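Putative uncharacterized protein (Ustilago maydis, PDB 4GNX) probably serves as an OB-fold subunit of replication protein A, a trimeric complex that binds single-stranded DNA. Local coordinates at residues 9-14 with 124-129; 39-44 with 57-62; 44-49 with 86-91. All blocks are in the same frame, centred on the assembly; numbering follows the deposited sequence.

Contact 1: 9-14 with 124-129; sequences LRPVTI and RLEAVH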
ATOM      1  N   LEU B   9       1.001   4.025  16.463  1.00 38.34           N
ATOM      2  CA  LEU B   9       2.299   4.525  16.066  1.00 34.63           C
ATOM      3  C   LEU B   9       2.141   5.335  14.787  1.00 32.02           C
ATOM      4  O   LEU B   9       2.105   4.791  13.683  1.00 32.11           O
ATOM      5  CB  LEU B   9       3.292   3.378  15.847  1.00 35.21           C
ATOM      6  CG  LEU B   9       4.638   3.807  15.245  1.00 32.19           C
ATOM      7  CD1 LEU B   9       5.431   4.605  16.267  1.00 31.50           C
ATOM      8  CD2 LEU B   9       5.435   2.630  14.688  1.00 33.02           C
ATOM      9  N   ARG B  10       2.093   6.648  14.950  1.00 30.38           N
ATOM     10  CA  ARG B  10       1.702   7.546  13.872  1.00 28.11           C
ATOM     11  C   ARG B  10       2.858   8.145  13.088  1.00 25.07           C
ATOM     12  O   ARG B  10       3.739   8.791  13.646  1.00 24.78           O
ATOM     13  CB  ARG B  10       0.775   8.636  14.411  1.00 28.63           C
ATOM     14  CG  ARG B  10      -0.436   8.041  15.104  1.00 32.30           C
ATOM     15  CD  ARG B  10      -1.370   9.112  15.643  1.00 34.49           C
ATOM     16  NE  ARG B  10      -1.592  10.182  14.671  1.00 33.00           N
ATOM     17  CZ  ARG B  10      -2.389  11.226  14.866  1.00 33.89           C
ATOM     18  NH1 ARG B  10      -3.057  11.373  16.000  1.00 35.14           N
ATOM     19  NH2 ARG B  10      -2.491  12.138  13.909  1.00 34.35           N
ATOM     20  N   PRO B  11       2.869   7.917  11.775  1.00 23.75           N
ATOM     21  CA  PRO B  11       3.906   8.571  11.009  1.00 21.79           C
ATOM     22  C   PRO B  11       3.542  10.079  10.851  1.00 20.83           C
ATOM     23  O   PRO B  11       2.413  10.426  10.518  1.00 20.73           O
ATOM     24  CB  PRO B  11       3.850   7.816   9.679  1.00 21.82           C
ATOM     25  CG  PRO B  11       2.386   7.466   9.519  1.00 23.01           C
ATOM     26  CD  PRO B  11       1.891   7.210  10.913  1.00 24.37           C
ATOM     27  N   VAL B  12       4.501  10.953  11.114  1.00 20.50           N
ATOM     28  CA  VAL B  12       4.237  12.371  11.198  1.00 21.14           C
ATOM     29  C   VAL B  12       5.426  13.135  10.717  1.00 21.60           C
ATOM     30  O   VAL B  12       6.540  12.617  10.713  1.00 21.09           O
ATOM     31  CB  VAL B  12       3.970  12.847  12.649  1.00 22.19           C
ATOM     32  CG1 VAL B  12       2.620  12.339  13.184  1.00 22.97           C
ATOM     33  CG2 VAL B  12       5.123  12.473  13.564  1.00 21.74           C
ATOM     34  N   THR B  13       5.174  14.379  10.312  1.00 23.16           N
ATOM     35  CA  THR B  13       6.246  15.318   9.986  1.00 23.17           C
ATOM     36  C   THR B  13       6.486  16.190  11.193  1.00 24.15           C
ATOM     37  O   THR B  13       5.610  16.375  12.035  1.00 25.19           O
ATOM     38  CB  THR B  13       5.851  16.273   8.863  1.00 24.05           C
ATOM     39  OG1 THR B  13       4.763  17.107   9.329  1.00 25.47           O
ATOM     40  CG2 THR B  13       5.481  15.491   7.569  1.00 22.77           C
ATOM     41  N   ILE B  14       7.678  16.749  11.269  1.00 24.91           N
ATOM     42  CA  ILE B  14       7.982  17.596  12.385  1.00 26.94           C
ATOM     43  C   ILE B  14       6.965  18.723  12.460  1.00 28.36           C
ATOM     44  O   ILE B  14       6.554  19.106  13.577  1.00 30.05           O
ATOM     45  CB  ILE B  14       9.430  18.096  12.320  1.00 28.79           C
ATOM     46  CG1 ILE B  14      10.375  16.879  12.512  1.00 28.07           C
ATOM     47  CG2 ILE B  14       9.659  19.198  13.360  1.00 30.50           C
ATOM     48  CD1 ILE B  14      11.844  17.160  12.274  1.00 28.42           C
ATOM     49  N   ARG B 124       7.407  10.414   3.828  1.00 26.98           N
ATOM     50  CA  ARG B 124       6.553  11.567   3.604  1.00 27.01           C
ATOM     51  C   ARG B 124       5.166  11.110   3.182  1.00 28.90           C
ATOM     52  O   ARG B 124       4.139  11.654   3.634  1.00 29.50           O
ATOM     53  CB  ARG B 124       7.128  12.468   2.537  1.00 28.13           C
ATOM     54  CG  ARG B 124       8.300  13.297   3.013  1.00 27.41           C
ATOM     55  CD  ARG B 124       8.546  14.465   2.095  1.00 28.26           C
ATOM     56  NE  ARG B 124       9.283  15.500   2.815  1.00 29.13           N
ATOM     57  CZ  ARG B 124       9.326  16.787   2.476  1.00 29.93           C
ATOM     58  NH1 ARG B 124       8.662  17.229   1.416  1.00 30.98           N
ATOM     59  NH2 ARG B 124      10.036  17.629   3.216  1.00 30.23           N
ATOM     60  N   LEU B 125       5.139  10.080   2.340  1.00 29.70           N
ATOM     61  CA  LEU B 125       3.887   9.556   1.814  1.00 30.23           C
ATOM     62  C   LEU B 125       3.085   8.890   2.904  1.00 31.36           C
ATOM     63  O   LEU B 125       1.855   8.897   2.888  1.00 33.06           O
ATOM     64  CB  LEU B 125       4.143   8.592   0.661  1.00 30.70           C
ATOM     65  CG  LEU B 125       4.830   9.215  -0.563  1.00 31.96           C
ATOM     66  CD1 LEU B 125       5.100   8.177  -1.638  1.00 34.54           C
ATOM     67  CD2 LEU B 125       4.014  10.361  -1.146  1.00 32.40           C
ATOM     68  N   GLU B 126       3.779   8.311   3.866  1.00 31.91           N
ATOM     69  CA  GLU B 126       3.094   7.568   4.890  1.00 33.00           C
ATOM     70  C   GLU B 126       2.367   8.557   5.778  1.00 29.90           C
ATOM     71  O   GLU B 126       1.234   8.310   6.184  1.00 29.65           O
ATOM     72  CB  GLU B 126       4.090   6.725   5.671  1.00 37.76           C
ATOM     73  CG  GLU B 126       3.491   5.425   6.189  1.00 45.02           C
ATOM     74  CD  GLU B 126       4.433   4.619   7.077  1.00 49.20           C
ATOM     75  OE1 GLU B 126       4.024   3.469   7.409  1.00 52.31           O
ATOM     76  OE2 GLU B 126       5.550   5.127   7.436  1.00 48.74           O
ATOM     77  N   ALA B 127       3.010   9.701   6.026  1.00 27.60           N
ATOM     78  CA  ALA B 127       2.407  10.802   6.790  1.00 25.49           C
ATOM     79  C   ALA B 127       1.217  11.382   6.075  1.00 25.25           C
ATOM     80  O   ALA B 127       0.193  11.656   6.694  1.00 25.96           O
ATOM     81  CB  ALA B 127       3.412  11.898   7.057  1.00 24.81           C
ATOM     82  N   VAL B 128       1.343  11.578   4.770  1.00 24.93           N
ATOM     83  CA  VAL B 128       0.202  12.053   3.982  1.00 25.61           C
ATOM     84  C   VAL B 128      -0.919  11.022   4.124  1.00 27.02           C
ATOM     85  O   VAL B 128      -2.042  11.335   4.582  1.00 28.95           O
ATOM     86  CB  VAL B 128       0.581  12.321   2.502  1.00 25.62           C
ATOM     87  CG1 VAL B 128      -0.631  12.695   1.673  1.00 27.06           C
ATOM     88  CG2 VAL B 128       1.604  13.446   2.424  1.00 25.08           C
ATOM     89  N   HIS B 129      -0.605   9.783   3.774  1.00 26.66           N
ATOM     90  CA  HIS B 129      -1.610   8.729   3.806  1.00 27.93           C
ATOM     91  C   HIS B 129      -2.279   8.618   5.146  1.00 27.21           C
ATOM     92  O   HIS B 129      -3.504   8.549   5.229  1.00 28.50           O
ATOM     93  CB  HIS B 129      -1.013   7.389   3.371  1.00 29.03           C
ATOM     94  CG  HIS B 129      -2.030   6.298   3.262  1.00 31.13           C
ATOM     95  ND1 HIS B 129      -2.941   6.261   2.278  1.00 33.22           N
ATOM     96  CD2 HIS B 129      -2.300   5.227   4.088  1.00 32.51           C
ATOM     97  CE1 HIS B 129      -3.752   5.207   2.448  1.00 35.69           C
ATOM     98  NE2 HIS B 129      -3.368   4.578   3.560  1.00 35.70           N
TER

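Contact 2: 39-44 with 57-62; sequences LTFVAV and YSVEDG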
ATOM      1  N   LEU B  39       4.986   8.008  18.041  1.00 31.45           N
ATOM      2  CA  LEU B  39       5.053   8.525  16.686  1.00 28.06           C
ATOM      3  C   LEU B  39       6.401   8.192  16.065  1.00 26.63           C
ATOM      4  O   LEU B  39       7.356   7.874  16.768  1.00 27.43           O
ATOM      5  CB  LEU B  39       4.862  10.037  16.702  1.00 27.13           C
ATOM      6  CG  LEU B  39       5.859  10.903  17.502  1.00 27.25           C
ATOM      7  CD1 LEU B  39       7.058  11.324  16.656  1.00 25.63           C
ATOM      8  CD2 LEU B  39       5.171  12.146  18.035  1.00 28.08           C
ATOM      9  N   THR B  40       6.480   8.296  14.747  1.00 24.71           N
ATOM     10  CA  THR B  40       7.726   8.048  14.055  1.00 24.68           C
ATOM     11  C   THR B  40       7.972   8.984  12.877  1.00 23.11           C
ATOM     12  O   THR B  40       7.044   9.450  12.207  1.00 22.26           O
ATOM     13  CB  THR B  40       7.815   6.605  13.541  1.00 26.49           C
ATOM     14  OG1 THR B  40       9.069   6.450  12.862  1.00 26.93           O
ATOM     15  CG2 THR B  40       6.649   6.260  12.574  1.00 25.41           C
ATOM     16  N   PHE B  41       9.238   9.237  12.604  1.00 23.42           N
ATOM     17  CA  PHE B  41       9.591  10.124  11.503  1.00 23.49           C
ATOM     18  C   PHE B  41      11.059  10.008  11.103  1.00 24.87           C
ATOM     19  O   PHE B  41      11.882   9.403  11.815  1.00 26.92           O
ATOM     20  CB  PHE B  41       9.228  11.580  11.837  1.00 22.52           C
ATOM     21  CG  PHE B  41      10.041  12.173  12.939  1.00 22.89           C
ATOM     22  CD1 PHE B  41      11.219  12.861  12.656  1.00 22.70           C
ATOM     23  CD2 PHE B  41       9.622  12.075  14.255  1.00 23.90           C
ATOM     24  CE1 PHE B  41      11.975  13.423  13.666  1.00 23.36           C
ATOM     25  CE2 PHE B  41      10.385  12.639  15.277  1.00 25.29           C
ATOM     26  CZ  PHE B  41      11.565  13.309  14.981  1.00 24.57           C
ATOM     27  N   VAL B  42      11.382  10.594   9.958  1.00 24.40           N
ATOM     28  CA  VAL B  42      12.721  10.504   9.393  1.00 24.80           C
ATOM     29  C   VAL B  42      13.231  11.920   9.261  1.00 25.98           C
ATOM     30  O   VAL B  42      12.482  12.818   8.914  1.00 27.57           O
ATOM     31  CB  VAL B  42      12.682   9.825   8.026  1.00 24.20           C
ATOM     32  CG1 VAL B  42      14.037   9.904   7.355  1.00 25.91           C
ATOM     33  CG2 VAL B  42      12.239   8.372   8.165  1.00 23.93           C
ATOM     34  N   ALA B  43      14.500  12.136   9.568  1.00 27.28           N
ATOM     35  CA  ALA B  43      15.032  13.491   9.675  1.00 26.64           C
ATOM     36  C   ALA B  43      16.543  13.441   9.626  1.00 28.77           C
ATOM     37  O   ALA B  43      17.134  12.350   9.693  1.00 29.25           O
ATOM     38  CB  ALA B  43      14.587  14.130  10.972  1.00 25.18           C
ATOM     39  N   VAL B  44      17.153  14.626   9.523  1.00 29.39           N
ATOM     40  CA  VAL B  44      18.600  14.763   9.483  1.00 30.28           C
ATOM     41  C   VAL B  44      19.128  15.374  10.778  1.00 31.80           C
ATOM     42  O   VAL B  44      18.620  16.403  11.258  1.00 33.13           O
ATOM     43  CB  VAL B  44      19.049  15.606   8.288  1.00 31.38           C
ATOM     44  CG1 VAL B  44      20.573  15.674   8.206  1.00 33.47           C
ATOM     45  CG2 VAL B  44      18.505  14.997   7.019  1.00 30.94           C
ATOM     46  N   TYR B  57      19.827  15.330  20.259  1.00 45.12           N
ATOM     47  CA  TYR B  57      20.043  15.566  18.827  1.00 43.08           C
ATOM     48  C   TYR B  57      19.152  16.696  18.381  1.00 42.74           C
ATOM     49  O   TYR B  57      17.987  16.773  18.794  1.00 43.32           O
ATOM     50  CB  TYR B  57      19.673  14.340  17.998  1.00 40.27           C
ATOM     51  CG  TYR B  57      20.390  13.095  18.423  1.00 42.46           C
ATOM     52  CD1 TYR B  57      19.813  12.229  19.353  1.00 43.81           C
ATOM     53  CD2 TYR B  57      21.657  12.783  17.915  1.00 44.03           C
ATOM     54  CE1 TYR B  57      20.468  11.076  19.768  1.00 46.73           C
ATOM     55  CE2 TYR B  57      22.330  11.628  18.316  1.00 46.79           C
ATOM     56  CZ  TYR B  57      21.730  10.772  19.244  1.00 48.04           C
ATOM     57  OH  TYR B  57      22.354   9.614  19.665  1.00 50.17           O
ATOM     58  N   SER B  58      19.687  17.577  17.542  1.00 42.29           N
ATOM     59  CA  SER B  58      18.851  18.564  16.895  1.00 40.35           C
ATOM     60  C   SER B  58      18.529  17.979  15.564  1.00 37.65           C
ATOM     61  O   SER B  58      19.398  17.515  14.846  1.00 39.62           O
ATOM     62  CB  SER B  58      19.558  19.881  16.710  1.00 42.98           C
ATOM     63  OG  SER B  58      18.718  20.745  15.976  1.00 42.32           O
ATOM     64  N   VAL B  59      17.265  17.982  15.226  1.00 34.74           N
ATOM     65  CA  VAL B  59      16.823  17.187  14.123  1.00 31.30           C
ATOM     66  C   VAL B  59      15.842  17.976  13.250  1.00 30.97           C
ATOM     67  O   VAL B  59      14.999  18.743  13.735  1.00 29.96           O
ATOM     68  CB  VAL B  59      16.255  15.871  14.678  1.00 29.20           C
ATOM     69  CG1 VAL B  59      14.843  15.576  14.174  1.00 26.04           C
ATOM     70  CG2 VAL B  59      17.247  14.736  14.461  1.00 29.38           C
ATOM     71  N   GLU B  60      15.977  17.772  11.946  1.00 31.58           N
ATOM     72  CA  GLU B  60      15.323  18.613  10.958  1.00 32.22           C
ATOM     73  C   GLU B  60      15.006  17.794   9.684  1.00 30.62           C
ATOM     74  O   GLU B  60      15.872  17.042   9.200  1.00 31.19           O
ATOM     75  CB  GLU B  60      16.238  19.824  10.687  1.00 34.62           C
ATOM     76  CG  GLU B  60      15.884  20.638   9.463  1.00 36.29           C
ATOM     77  CD  GLU B  60      16.577  20.123   8.216  1.00 37.13           C
ATOM     78  OE1 GLU B  60      17.819  19.916   8.284  1.00 39.66           O
ATOM     79  OE2 GLU B  60      15.895  19.934   7.174  1.00 35.08           O
ATOM     80  N   ASP B  61      13.771  17.929   9.177  1.00 29.16           N
ATOM     81  CA  ASP B  61      13.257  17.183   8.014  1.00 28.20           C
ATOM     82  C   ASP B  61      12.664  18.089   6.927  1.00 29.65           C
ATOM     83  O   ASP B  61      11.701  17.718   6.259  1.00 28.92           O
ATOM     84  CB  ASP B  61      12.161  16.225   8.465  1.00 28.28           C
ATOM     85  CG  ASP B  61      10.860  16.954   8.887  1.00 31.87           C
ATOM     86  OD1 ASP B  61      10.853  18.217   8.919  1.00 35.25           O
ATOM     87  OD2 ASP B  61       9.836  16.277   9.191  1.00 31.80           O
ATOM     88  N   GLY B  62      13.192  19.301   6.779  1.00 31.49           N
ATOM     89  CA  GLY B  62      12.717  20.207   5.756  1.00 32.62           C
ATOM     90  C   GLY B  62      11.367  20.828   6.055  1.00 33.99           C
ATOM     91  O   GLY B  62      10.903  21.699   5.301  1.00 36.25           O
TER

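Contact 3: 44-49 with 86-91; sequences VVRNIS and RNNVYV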
ATOM      1  N   VAL B  44      17.153  14.626   9.523  1.00 29.39           N
ATOM      2  CA  VAL B  44      18.600  14.763   9.483  1.00 30.28           C
ATOM      3  C   VAL B  44      19.128  15.374  10.778  1.00 31.80           C
ATOM      4  O   VAL B  44      18.620  16.403  11.258  1.00 33.13           O
ATOM      5  CB  VAL B  44      19.049  15.606   8.288  1.00 31.38           C
ATOM      6  CG1 VAL B  44      20.573  15.674   8.206  1.00 33.47           C
ATOM      7  CG2 VAL B  44      18.505  14.997   7.019  1.00 30.94           C
ATOM      8  N   VAL B  45      20.135  14.714  11.348  1.00 31.63           N
ATOM      9  CA  VAL B  45      20.771  15.161  12.550  1.00 32.24           C
ATOM     10  C   VAL B  45      21.602  16.365  12.171  1.00 34.49           C
ATOM     11  O   VAL B  45      22.390  16.320  11.223  1.00 35.71           O
ATOM     12  CB  VAL B  45      21.702  14.073  13.087  1.00 33.45           C
ATOM     13  CG1 VAL B  45      22.230  14.452  14.470  1.00 35.92           C
ATOM     14  CG2 VAL B  45      20.990  12.739  13.114  1.00 31.62           C
ATOM     15  N   ARG B  46      21.439  17.437  12.924  1.00 35.31           N
ATOM     16  CA  ARG B  46      22.164  18.661  12.664  1.00 38.08           C
ATOM     17  C   ARG B  46      23.102  19.058  13.795  1.00 42.37           C
ATOM     18  O   ARG B  46      24.100  19.742  13.559  1.00 45.25           O
ATOM     19  CB  ARG B  46      21.190  19.792  12.400  1.00 36.89           C
ATOM     20  CG  ARG B  46      20.512  19.680  11.062  1.00 34.89           C
ATOM     21  CD  ARG B  46      21.468  19.756   9.881  1.00 36.05           C
ATOM     22  NE  ARG B  46      20.710  19.720   8.635  1.00 34.79           N
ATOM     23  CZ  ARG B  46      21.206  19.395   7.449  1.00 35.83           C
ATOM     24  NH1 ARG B  46      22.495  19.069   7.315  1.00 37.84           N
ATOM     25  NH2 ARG B  46      20.401  19.400   6.392  1.00 34.82           N
ATOM     26  N   ASN B  47      22.751  18.659  15.019  1.00 43.32           N
ATOM     27  CA  ASN B  47      23.621  18.813  16.192  1.00 47.00           C
ATOM     28  C   ASN B  47      23.472  17.661  17.221  1.00 46.77           C
ATOM     29  O   ASN B  47      22.407  17.026  17.313  1.00 44.63           O
ATOM     30  CB  ASN B  47      23.408  20.179  16.842  1.00 49.86           C
ATOM     31  CG  ASN B  47      24.235  20.361  18.100  1.00 54.29           C
ATOM     32  OD1 ASN B  47      23.689  20.431  19.205  1.00 55.82           O
ATOM     33  ND2 ASN B  47      25.559  20.413  17.943  1.00 56.66           N
ATOM     34  N   ILE B  48      24.549  17.379  17.954  1.00 48.53           N
ATOM     35  CA  ILE B  48      24.546  16.318  18.944  1.00 48.82           C
ATOM     36  C   ILE B  48      25.180  16.816  20.231  1.00 52.69           C
ATOM     37  O   ILE B  48      26.364  17.124  20.279  1.00 55.23           O
ATOM     38  CB  ILE B  48      25.302  15.053  18.472  1.00 49.02           C
ATOM     39  CG1 ILE B  48      24.774  14.545  17.134  1.00 45.82           C
ATOM     40  CG2 ILE B  48      25.187  13.954  19.514  1.00 50.41           C
ATOM     41  CD1 ILE B  48      25.621  13.458  16.503  1.00 46.08           C
ATOM     42  N   SER B  49      24.376  16.886  21.278  1.00 53.90           N
ATOM     43  CA  SER B  49      24.849  17.315  22.577  1.00 58.88           C
ATOM     44  C   SER B  49      24.766  16.131  23.533  1.00 60.51           C
ATOM     45  O   SER B  49      23.712  15.514  23.666  1.00 58.71           O
ATOM     46  CB  SER B  49      24.007  18.488  23.075  1.00 59.72           C
ATOM     47  OG  SER B  49      24.558  19.048  24.251  1.00 65.31           O
ATOM     48  N   ARG B  86      25.865  10.428  13.179  1.00 50.26           N
ATOM     49  CA  ARG B  86      26.631  11.656  13.121  1.00 50.49           C
ATOM     50  C   ARG B  86      25.822  12.760  12.461  1.00 46.62           C
ATOM     51  O   ARG B  86      24.727  12.524  11.962  1.00 44.70           O
ATOM     52  CB  ARG B  86      27.932  11.407  12.379  1.00 54.43           C
ATOM     53  CG  ARG B  86      28.968  10.779  13.293  1.00 59.83           C
ATOM     54  CD  ARG B  86      29.685   9.619  12.635  1.00 63.74           C
ATOM     55  NE  ARG B  86      30.973  10.022  12.067  1.00 67.90           N
ATOM     56  CZ  ARG B  86      31.158  10.386  10.797  1.00 68.20           C
ATOM     57  NH1 ARG B  86      30.123  10.404   9.932  1.00 64.78           N
ATOM     58  NH2 ARG B  86      32.385  10.727  10.395  1.00 70.69           N
ATOM     59  N   ASN B  87      26.347  13.976  12.489  1.00 46.30           N
ATOM     60  CA  ASN B  87      25.689  15.105  11.862  1.00 43.35           C
ATOM     61  C   ASN B  87      25.466  14.898  10.374  1.00 41.98           C
ATOM     62  O   ASN B  87      26.227  14.186   9.717  1.00 43.85           O
ATOM     63  CB  ASN B  87      26.500  16.367  12.097  1.00 45.46           C
ATOM     64  CG  ASN B  87      26.157  17.005  13.401  1.00 46.28           C
ATOM     65  OD1 ASN B  87      25.130  16.673  13.996  1.00 45.18           O
ATOM     66  ND2 ASN B  87      26.989  17.914  13.862  1.00 48.98           N
ATOM     67  N   ASN B  88      24.415  15.513   9.850  1.00 38.55           N
ATOM     68  CA  ASN B  88      24.183  15.509   8.421  1.00 37.37           C
ATOM     69  C   ASN B  88      23.860  14.101   7.864  1.00 35.90           C
ATOM     70  O   ASN B  88      24.240  13.745   6.743  1.00 36.28           O
ATOM     71  CB  ASN B  88      25.360  16.174   7.710  1.00 39.94           C
ATOM     72  CG  ASN B  88      25.041  16.555   6.283  1.00 40.08           C
ATOM     73  OD1 ASN B  88      23.927  17.019   5.962  1.00 37.97           O
ATOM     74  ND2 ASN B  88      26.027  16.364   5.404  1.00 42.76           N
ATOM     75  N   VAL B  89      23.109  13.337   8.659  1.00 34.16           N
ATOM     76  CA  VAL B  89      22.787  11.927   8.382  1.00 33.68           C
ATOM     77  C   VAL B  89      21.279  11.693   8.576  1.00 30.91           C
ATOM     78  O   VAL B  89      20.698  12.134   9.569  1.00 29.56           O
ATOM     79  CB  VAL B  89      23.607  10.986   9.329  1.00 35.08           C
ATOM     80  CG1 VAL B  89      22.909   9.658   9.542  1.00 34.16           C
ATOM     81  CG2 VAL B  89      25.029  10.771   8.824  1.00 37.77           C
ATOM     82  N   TYR B  90      20.637  11.005   7.639  1.00 30.70           N
ATOM     83  CA  TYR B  90      19.238  10.663   7.847  1.00 29.33           C
ATOM     84  C   TYR B  90      19.039   9.568   8.891  1.00 30.32           C
ATOM     85  O   TYR B  90      19.846   8.639   9.007  1.00 32.46           O
ATOM     86  CB  TYR B  90      18.551  10.310   6.546  1.00 29.82           C
ATOM     87  CG  TYR B  90      17.991  11.521   5.829  1.00 30.59           C
ATOM     88  CD1 TYR B  90      18.685  12.111   4.790  1.00 32.27           C
ATOM     89  CD2 TYR B  90      16.749  12.071   6.192  1.00 29.58           C
ATOM     90  CE1 TYR B  90      18.169  13.203   4.128  1.00 32.77           C
ATOM     91  CE2 TYR B  90      16.222  13.168   5.529  1.00 28.81           C
ATOM     92  CZ  TYR B  90      16.943  13.738   4.510  1.00 30.86           C
ATOM     93  OH  TYR B  90      16.467  14.842   3.843  1.00 31.57           O
ATOM     94  N   VAL B  91      17.972   9.701   9.671  1.00 29.66           N
ATOM     95  CA  VAL B  91      17.649   8.719  10.694  1.00 31.11           C
ATOM     96  C   VAL B  91      16.148   8.508  10.828  1.00 30.73           C
ATOM     97  O   VAL B  91      15.343   9.437  10.585  1.00 29.36           O
ATOM     98  CB  VAL B  91      18.144   9.148  12.068  1.00 31.69           C
ATOM     99  CG1 VAL B  91      19.648   9.349  12.067  1.00 33.48           C
ATOM    100  CG2 VAL B  91      17.419  10.410  12.490  1.00 30.65           C
TER

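Contact 1: 9-14 with 124-129
The C-terminal helix lies against the first strand of the domain where Pro-11 meets Glu-126 and Ala-127. The proline ring supplies most of the surface on its side. Its CG rests 3.6 Å from the main-chain O of Glu-126, and its CB lies 3.9 Å from Glu-126 OE2. Glu-126 covers the ring with its carbons: from CG onward the chain runs extended, passing alongside the proline before ending in a carboxylate that makes a long, weak ion pair with Arg-92. Such seating of the helix by packing, with no hydrogen bond between the two segments, fits the OB-fold subunits of replication protein A, whose C-terminal helices bundle to hold the trimer together. Ala-127, small enough for close approach of the two backbones, brings its CA within 3.7 Å of Pro-11 O and its CB within 4.2 Å of Val-12 CA. Thr-13 ends the contact on the side of helix 14-19. With chi1 at 65° its OG1 is tucked between backbone N and carbonyl carbon, where, as N-cap residue, it caps a backbone N of that helix, while CG2 meets Ala-127 CB at 4.2 Å. The same hydroxyl also hydrogen-bonds Leu-109 O of a neighbouring subunit.

Contact 2: 39-44 with 57-62
A chi1 of 67° sets Phe-41 CG between its own backbone N and carbonyl carbon, and from there the ring meets Val-59 edge-on: CE1 lies 3.6 Å from Val-59 CG1, which sits near the ring plane. The two side chains arrive from opposite directions, and the same methyl also packs 3.5 Å from Ala-43 CB, so one branch of Val-59 serves two residues of strand 39-44. Ile-14 of helix 14-19 touches both Phe-41 and Val-59, extending this apolar patch. The backbones belong to a beta hairpin of the OB-fold domain, strands 38-50 and 54-60, and join here at an antiparallel hydrogen-bonded pair, Val-44 with Glu-60. Val-44 N gives a nearly straight bond to Glu-60 O (2.8 Å, 168°), while the return bond from Glu-60 N to Val-44 O is longer at 3.1 Å and more bent. The short segments 39-44 and 57-60 run at 105° to each other, so on the Phe-41 side of the pair the strands diverge and contact passes to side chains. Beyond Glu-60 the chain turns: Gly-62 N bonds back to Glu-60 OE2 at 2.8 Å, an oxygen that also forms a salt bridge with Arg-22 of a neighbouring subunit. Asp-61 lays its CB 3.5 Å from Val-42 O, and its carboxylate is gripped at both oxygens, OD1 by Thr-63 N and OD2 by Ile-14 N.

Contact 3: 44-49 with 86-91
Val-44 and Tyr-90 face each other as an antiparallel non-hydrogen-bonded pair where strand 90-100 of the OB fold comes in beside strand 38-50. The two gamma methyls of Val-44 divide the work: CG2 lies over one face of the Tyr-90 ring, as in a CH-pi contact, although the modelled spacing is doubtful, whereas CG1 covers one face of the Arg-46 guanidinium, 3.8 Å above its plane. Arg-46 points away from strand 90-100 at its base, but the chain bends at chi2 (-63°) and swings the guanidinium back. NH1 then forms a weak hydrogen bond to Asn-88 OD1 at 2.8 Å, with the guanidinium and amide planes 21° apart, while NE forms a salt bridge with Glu-60 OE1. Asn-88 CG stands opposite its backbone N (chi1 -164°), which carries OD1 to Arg-46 NH1, and ND2 bonds to Ile-79 O of a neighbouring subunit. Opposite Ser-58, Arg-46 and Asn-47 together form a classic beta bulge. Main-chain bonds run from Val-45 N to Val-89 O (3.2 Å) and from Asn-88 N to Val-45 O (2.6 Å). Val-45 splits its branches as well: its side chain crosses that of Asn-87 at about a right angle, with CG1 3.7 Å from OD1, and CG2 packs 3.8 Å from Val-91 CG1. Ile-48 slides past Asn-87 and sets its CD1 4.0 Å from Arg-86 CA.

All three contacts converge on one curled sheet, and strand 38-50 is the common element: it carries one side of contacts 2 and 3, which share Val-44, and pairs in parallel with strand 9-11 of contact 1. Centres of contacts 2 and 3 lie about 9 Å apart, of 1 and 2 about 12 Å, and of 1 and 3 about 20 Å. Along the chain, contact 1 joins near-terminal segments and encloses the other two, whose segments interleave. Direct bonds tie neighbours together, from Thr-40 N to Arg-10 O and from Val-91 N to Ala-43 O. Strand 38-50 thus connects the packing of helix 117-135 to the hairpin and strand 90-100 within one OB-fold domain, consistent with a replication protein A subunit.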